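Local coordinates for protein 4-aminobutyrate transaminase (Acinetobacter baumannii, PDB 6WOP) that probably transfers the amino group of 4-aminobutyrate to 2-oxoglutarate, with pyridoxal 5'-phosphate as cofactor, as a class-III aminotransferase, at residues Glu29-Trp37 with Leu54-Lys62; Val209-Val217 with Arg351-Val359. One frame throughout, in Å; residues are numbered along the deposited sequence. Where two conformers were deposited one is given.

Contact 1 (Glu29-Trp37 with Leu54-Lys62); sequences EKAENATIW and LNTGHRHPK
NH1 of Arg-59 is shared by two acceptors on the hairpin strand. It gives a hydrogen bond of 2.9 Å to Ala-31 O, which lies almost in the guanidinium plane. It also makes a salt bridge of 3.1 Å to Glu-32 OE1. That oxygen is met from above its carboxylate plane, and the carboxylate and guanidinium planes are nearly perpendicular, at 84°. A bend at chi3 (55°) turns the Arg-59 chain back onto the hairpin. A water links Lys-30 NZ, Glu-32 OE1 and Arg-59 NH2. The nearby carboxylate probably offsets part of the like charge of Lys-30 and Arg-59. NE of Arg-59 is hydrogen-bonded to Leu-71 O of the second subunit.

The backbones meet in one antiparallel, hydrogen-bonded pair. Asn-33 N reaches His-58 O at 2.8 Å, and His-58 N reaches Asn-33 O at 2.9 Å. Asn-33 belongs to the type II' turn that closes the hairpin. The methyl of Ala-31 makes a CH-pi contact over one face of the His-58 ring, 3.5 Å from its centroid. CD1 of Leu-54 lies over the opposite face. Ile-36 CG1 approaches NE2, which has a weak hydrogen bond to Asp-46.

The contact thus sets the outer hairpin, strands 28-32 and 35-38, against the loop leading into helix 61-71, with strand 43-46 next to the hairpin and the second subunit packed on Lys-30, Ala-31 and Arg-59.

Contact 2 (Val209-Val217 with Arg351-Val359); sequences VQGEGGFNV and RALGSMVAV
Two beta-hairpins pack together here. One carries a G1 bulge, with Phe-215 and Asn-216 both facing Gln-210. The other joins strands 347-353 and 356-361 through a type II' turn at the edge of a mixed sheet.

Arg-351 grips Gly-214 O side-on with two nitrogens. NE and NH2 each stand 2.9 Å from Gly-214 O, and this oxygen lies in the guanidinium plane. NH2 meets a lone pair of Gly-214 O in the carbonyl plane, whereas NE comes in tilted 30° from that plane. A weak third bond runs from NE to Phe-215 O. The amide oxygen of Asn-216 sits over the guanidinium face without a hydrogen bond to it. Its ND2 instead ties the bulged loop together, through Gln-210 OE1 at 2.9 Å and weakly through Gly-213 O.

The Phe-215 ring reaches the second hairpin with CG anti to its own carbonyl carbon (chi1 -78°). Met-356 crosses it at about a right angle. CG of Met-356 lies over the ring face, 3.9 Å from the centroid, in a CH-pi contact. SD is farther above the same ring, at 4.9 Å, in a Met-aromatic contact. SD also touches Val-209 CB at 3.6 Å. Ala-358 CB meets Phe-215 CB, and Leu-353 packs on Val-209 and Val-217.

Salt bridges from Arg-351 NH1 to Glu-360 and Asp-349 probably hold the guanidinium in place. Its directional grip on Gly-214 O probably fixes where the loop sits, while the apolar and Met-aromatic contacts of Phe-215, Met-356, Val-209 and Leu-353 are less directional.

Overall arrangement
From the N terminus, contact 1 comes first. It closes a connection of 16 residues that holds strand 43-46 and helix 49-52. Contact 2 opens only later and closes a much longer excursion of 133 residues, between 209-217 and 351-359. The two follow in series, neither nested nor crossed. Both reach the same seven-stranded mixed sheet, in which strands 28-32 and 347-353 are outermost within the chain. Contact 1 joins the edge with strand 28-32 to the loop before helix 61-71, beside the second subunit. Contact 2 joins the edge with strand 347-353 to the small hairpin that follows strand 201-206 of the second large sheet. Their centres are about 22 Å apart.

Contact 1 (Glu29-Trp37 with Leu54-Lys62)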
# COMPACT_ATOMS: atom_id res chain seq x y z
N GLU A 29 6.33 -43.89 3.47
CA GLU A 29 6.96 -44.80 2.52
C GLU A 29 6.01 -45.22 1.40
O GLU A 29 6.45 -45.41 0.26
CB GLU A 29 7.45 -46.05 3.28
CG GLU A 29 7.93 -47.15 2.39
CD GLU A 29 9.25 -46.85 1.76
OE1 GLU A 29 10.08 -46.22 2.44
OE2 GLU A 29 9.46 -47.27 0.60
N LYS A 30 4.72 -45.30 1.68
CA LYS A 30 3.75 -45.77 0.69
C LYS A 30 2.38 -45.35 1.21
O LYS A 30 2.19 -45.24 2.42
CB LYS A 30 3.82 -47.33 0.53
CG LYS A 30 2.87 -47.80 -0.48
CD LYS A 30 3.08 -49.28 -0.83
CE LYS A 30 2.42 -49.64 -2.18
NZ LYS A 30 2.48 -51.13 -2.46
N ALA A 31 1.44 -45.12 0.29
CA ALA A 31 0.09 -44.79 0.73
C ALA A 31 -0.86 -45.32 -0.32
O ALA A 31 -0.52 -45.39 -1.50
CB ALA A 31 -0.12 -43.26 0.92
N GLU A 32 -2.03 -45.77 0.12
CA GLU A 32 -3.00 -46.30 -0.85
C GLU A 32 -4.38 -46.19 -0.22
O GLU A 32 -4.65 -46.79 0.84
CB GLU A 32 -2.69 -47.76 -1.29
CG GLU A 32 -3.44 -48.12 -2.65
CD GLU A 32 -2.91 -49.39 -3.33
OE1 GLU A 32 -1.77 -49.75 -3.09
OE2 GLU A 32 -3.67 -50.03 -4.07
N ASN A 33 -5.28 -45.52 -0.96
CA ASN A 33 -6.66 -45.23 -0.57
C ASN A 33 -6.58 -44.45 0.75
O ASN A 33 -6.15 -43.29 0.73
CB ASN A 33 -7.56 -46.50 -0.50
CG ASN A 33 -9.09 -46.16 -0.27
OD1 ASN A 33 -9.49 -44.97 -0.18
ND2 ASN A 33 -9.92 -47.16 -0.19
N ALA A 34 -6.92 -45.07 1.89
CA ALA A 34 -6.85 -44.36 3.17
C ALA A 34 -5.83 -45.01 4.12
O ALA A 34 -5.94 -44.88 5.35
CB ALA A 34 -8.24 -44.31 3.84
N THR A 35 -4.87 -45.76 3.58
CA THR A 35 -3.80 -46.39 4.35
C THR A 35 -2.45 -45.75 4.01
O THR A 35 -2.13 -45.61 2.82
CB THR A 35 -3.74 -47.88 4.01
OG1 THR A 35 -5.10 -48.39 4.11
CG2 THR A 35 -2.85 -48.66 5.02
N ILE A 36 -1.67 -45.40 5.02
CA ILE A 36 -0.32 -44.84 4.83
C ILE A 36 0.64 -45.69 5.63
O ILE A 36 0.32 -46.09 6.76
CB ILE A 36 -0.23 -43.37 5.34
CG1 ILE A 36 -1.27 -42.48 4.66
CG2 ILE A 36 1.24 -42.81 5.12
CD1 ILE A 36 -1.50 -41.17 5.50
N TRP A 37 1.82 -45.97 5.06
CA TRP A 37 2.82 -46.80 5.74
C TRP A 37 4.07 -45.97 5.96
O TRP A 37 4.46 -45.19 5.08
CB TRP A 37 3.24 -48.03 4.92
CG TRP A 37 2.21 -49.11 4.82
CD1 TRP A 37 2.08 -50.21 5.63
CD2 TRP A 37 1.17 -49.21 3.84
NE1 TRP A 37 1.01 -50.97 5.23
CE2 TRP A 37 0.46 -50.40 4.11
CE3 TRP A 37 0.80 -48.42 2.75
CZ2 TRP A 37 -0.64 -50.82 3.33
CZ3 TRP A 37 -0.29 -48.84 1.93
CH2 TRP A 37 -0.98 -50.03 2.23
N LEU A 54 -7.23 -35.63 -1.01
CA LEU A 54 -7.39 -37.02 -1.46
C LEU A 54 -8.81 -37.50 -1.20
O LEU A 54 -9.01 -38.61 -0.65
CB LEU A 54 -6.35 -37.93 -0.77
CG LEU A 54 -4.97 -37.34 -1.13
CD1 LEU A 54 -3.96 -37.82 -0.14
CD2 LEU A 54 -4.64 -37.77 -2.59
N ASN A 55 -9.81 -36.74 -1.66
CA ASN A 55 -11.19 -37.23 -1.51
C ASN A 55 -11.38 -38.56 -2.21
O ASN A 55 -12.20 -39.38 -1.76
CB ASN A 55 -12.18 -36.20 -2.06
CG ASN A 55 -12.26 -34.93 -1.15
OD1 ASN A 55 -11.65 -34.87 -0.01
ND2 ASN A 55 -12.92 -33.88 -1.68
N THR A 56 -10.64 -38.81 -3.29
CA THR A 56 -10.64 -40.09 -4.03
C THR A 56 -9.57 -41.06 -3.53
O THR A 56 -9.42 -42.15 -4.11
CB THR A 56 -10.42 -39.82 -5.55
OG1 THR A 56 -9.32 -38.93 -5.78
CG2 THR A 56 -11.63 -39.19 -6.10
N GLY A 57 -8.82 -40.69 -2.49
CA GLY A 57 -7.87 -41.57 -1.85
C GLY A 57 -6.50 -41.47 -2.48
O GLY A 57 -6.33 -41.02 -3.61
N HIS A 58 -5.47 -41.89 -1.71
CA HIS A 58 -4.11 -41.99 -2.25
C HIS A 58 -4.08 -42.98 -3.41
O HIS A 58 -4.54 -44.13 -3.28
CB HIS A 58 -3.15 -42.49 -1.18
CG HIS A 58 -2.91 -41.51 -0.05
ND1 HIS A 58 -1.92 -40.55 -0.09
CD2 HIS A 58 -3.49 -41.41 1.16
CE1 HIS A 58 -1.90 -39.90 1.06
NE2 HIS A 58 -2.84 -40.40 1.84
N ARG A 59 -3.53 -42.57 -4.54
CA ARG A 59 -3.31 -43.47 -5.68
C ARG A 59 -4.59 -44.23 -6.05
O ARG A 59 -4.58 -45.45 -6.24
CB ARG A 59 -2.15 -44.45 -5.39
CG ARG A 59 -0.72 -43.73 -5.32
CD ARG A 59 0.37 -44.66 -4.74
NE ARG A 59 0.42 -45.93 -5.51
CZ ARG A 59 0.18 -47.13 -4.99
NH1 ARG A 59 -0.09 -47.27 -3.68
NH2 ARG A 59 0.20 -48.19 -5.80
N HIS A 60 -5.71 -43.49 -6.18
CA HIS A 60 -6.91 -44.12 -6.70
C HIS A 60 -6.58 -44.78 -8.04
O HIS A 60 -5.94 -44.15 -8.90
CB HIS A 60 -8.01 -43.06 -6.88
CG HIS A 60 -9.32 -43.61 -7.31
ND1 HIS A 60 -9.54 -44.05 -8.59
CD2 HIS A 60 -10.48 -43.81 -6.63
CE1 HIS A 60 -10.79 -44.49 -8.69
NE2 HIS A 60 -11.38 -44.33 -7.52
N PRO A 61 -7.00 -46.05 -8.25
CA PRO A 61 -6.57 -46.77 -9.46
C PRO A 61 -6.90 -46.07 -10.75
O PRO A 61 -6.10 -46.14 -11.70
CB PRO A 61 -7.32 -48.09 -9.36
CG PRO A 61 -7.64 -48.27 -7.91
CD PRO A 61 -7.82 -46.89 -7.35
N LYS A 62 -8.07 -45.44 -10.86
CA LYS A 62 -8.44 -44.73 -12.07
C LYS A 62 -7.53 -43.52 -12.32
O LYS A 62 -7.24 -43.19 -13.48
CB LYS A 62 -9.90 -44.29 -12.01
CG LYS A 62 -10.82 -45.51 -12.00
CD LYS A 62 -11.36 -45.83 -13.36
CE LYS A 62 -12.47 -46.85 -13.31
NZ LYS A 62 -12.31 -47.86 -14.39
O HOH W 1 0.58 -51.12 -4.68

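Contact 2 (Val209-Val217 with Arg351-Val359)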
# COMPACT_ATOMS: atom_id res chain seq x y z
N VAL A 209 -17.56 -23.23 3.62
CA VAL A 209 -17.27 -23.92 4.88
C VAL A 209 -15.83 -23.53 5.24
O VAL A 209 -14.89 -23.99 4.59
CB VAL A 209 -17.38 -25.46 4.77
CG1 VAL A 209 -17.22 -26.03 6.14
CG2 VAL A 209 -18.76 -25.94 4.17
N GLN A 210 -15.63 -22.69 6.26
CA GLN A 210 -14.23 -22.29 6.52
C GLN A 210 -13.43 -23.52 6.88
O GLN A 210 -13.90 -24.36 7.64
CB GLN A 210 -14.11 -21.30 7.67
CG GLN A 210 -14.71 -19.98 7.35
CD GLN A 210 -14.37 -18.96 8.42
OE1 GLN A 210 -14.57 -19.21 9.66
NE2 GLN A 210 -13.91 -17.80 7.97
N GLY A 211 -12.22 -23.62 6.33
CA GLY A 211 -11.42 -24.85 6.42
C GLY A 211 -10.50 -24.81 7.63
O GLY A 211 -10.83 -25.27 8.72
N GLU A 212 -9.31 -24.24 7.44
CA GLU A 212 -8.41 -24.06 8.57
C GLU A 212 -9.08 -23.33 9.72
O GLU A 212 -8.70 -23.53 10.87
CB GLU A 212 -7.16 -23.30 8.10
CG GLU A 212 -6.55 -23.83 6.79
CD GLU A 212 -6.08 -25.31 6.84
OE1 GLU A 212 -5.41 -25.72 7.83
OE2 GLU A 212 -6.36 -26.05 5.88
N GLY A 213 -10.09 -22.48 9.43
CA GLY A 213 -10.78 -21.73 10.44
C GLY A 213 -11.68 -22.50 11.36
O GLY A 213 -12.16 -21.91 12.33
N GLY A 214 -11.94 -23.79 11.11
CA GLY A 214 -12.59 -24.65 12.09
C GLY A 214 -13.81 -25.40 11.60
O GLY A 214 -14.60 -25.89 12.41
N PHE A 215 -13.98 -25.49 10.26
CA PHE A 215 -15.14 -26.10 9.65
C PHE A 215 -16.42 -25.44 10.13
O PHE A 215 -17.26 -26.06 10.76
CB PHE A 215 -15.19 -27.63 9.93
CG PHE A 215 -14.25 -28.45 9.05
CD1 PHE A 215 -13.16 -27.90 8.48
CD2 PHE A 215 -14.47 -29.83 8.87
CE1 PHE A 215 -12.29 -28.62 7.69
CE2 PHE A 215 -13.58 -30.57 8.08
CZ PHE A 215 -12.49 -29.94 7.49
N ASN A 216 -16.54 -24.15 9.81
CA ASN A 216 -17.71 -23.35 10.06
C ASN A 216 -18.56 -23.28 8.80
O ASN A 216 -18.11 -22.70 7.79
CB ASN A 216 -17.23 -21.93 10.45
CG ASN A 216 -16.27 -22.00 11.64
OD1 ASN A 216 -16.56 -22.71 12.61
ND2 ASN A 216 -15.12 -21.34 11.55
N VAL A 217 -19.81 -23.76 8.89
CA VAL A 217 -20.69 -23.86 7.71
C VAL A 217 -21.49 -22.56 7.61
O VAL A 217 -22.11 -22.14 8.59
CB VAL A 217 -21.63 -25.08 7.81
CG1 VAL A 217 -22.59 -25.07 6.68
CG2 VAL A 217 -20.81 -26.35 7.77
N ARG A 351 -19.59 -29.81 14.23
CA ARG A 351 -20.00 -29.10 13.02
C ARG A 351 -19.88 -30.04 11.84
O ARG A 351 -18.96 -30.85 11.79
CB ARG A 351 -19.13 -27.87 12.78
CG ARG A 351 -19.31 -26.87 13.94
CD ARG A 351 -18.53 -25.58 13.72
NE ARG A 351 -17.08 -25.69 13.96
CZ ARG A 351 -16.48 -25.54 15.14
NH1 ARG A 351 -17.19 -25.32 16.26
NH2 ARG A 351 -15.15 -25.64 15.20
N ALA A 352 -20.77 -29.90 10.86
CA ALA A 352 -20.79 -30.92 9.80
C ALA A 352 -21.52 -30.40 8.57
O ALA A 352 -22.64 -29.88 8.68
CB ALA A 352 -21.48 -32.17 10.29
N LEU A 353 -20.91 -30.57 7.41
CA LEU A 353 -21.67 -30.57 6.16
C LEU A 353 -21.14 -31.72 5.32
O LEU A 353 -19.96 -31.70 4.97
CB LEU A 353 -21.54 -29.24 5.43
CG LEU A 353 -22.47 -29.17 4.21
CD1 LEU A 353 -23.90 -29.20 4.64
CD2 LEU A 353 -22.15 -27.91 3.40
N GLY A 354 -21.96 -32.77 5.10
CA GLY A 354 -21.43 -33.90 4.35
C GLY A 354 -20.34 -34.58 5.15
O GLY A 354 -20.52 -34.93 6.32
N SER A 355 -19.17 -34.73 4.53
CA SER A 355 -18.04 -35.25 5.29
C SER A 355 -16.97 -34.19 5.47
O SER A 355 -15.83 -34.52 5.78
CB SER A 355 -17.45 -36.51 4.63
OG SER A 355 -18.18 -37.70 5.02
N MET A 356 -17.41 -32.92 5.52
CA MET A 356 -16.63 -31.85 6.12
C MET A 356 -17.14 -31.75 7.56
O MET A 356 -18.09 -31.01 7.84
CB MET A 356 -16.79 -30.55 5.35
CG MET A 356 -15.48 -29.89 5.10
SD MET A 356 -15.60 -28.53 3.99
CE MET A 356 -14.11 -27.72 4.47
N VAL A 357 -16.51 -32.54 8.46
CA VAL A 357 -16.94 -32.71 9.85
C VAL A 357 -15.80 -32.36 10.78
O VAL A 357 -14.64 -32.73 10.53
CB VAL A 357 -17.40 -34.17 10.15
CG1 VAL A 357 -17.91 -34.31 11.64
CG2 VAL A 357 -18.44 -34.62 9.18
N ALA A 358 -16.14 -31.72 11.91
CA ALA A 358 -15.15 -31.36 12.92
C ALA A 358 -15.77 -31.46 14.30
O ALA A 358 -16.97 -31.23 14.47
CB ALA A 358 -14.64 -29.93 12.72
N VAL A 359 -14.92 -31.71 15.30
CA VAL A 359 -15.32 -31.68 16.71
C VAL A 359 -14.46 -30.64 17.44
O VAL A 359 -13.24 -30.60 17.25
CB VAL A 359 -15.22 -33.06 17.37
CG1 VAL A 359 -13.78 -33.53 17.47
CG2 VAL A 359 -15.92 -33.02 18.75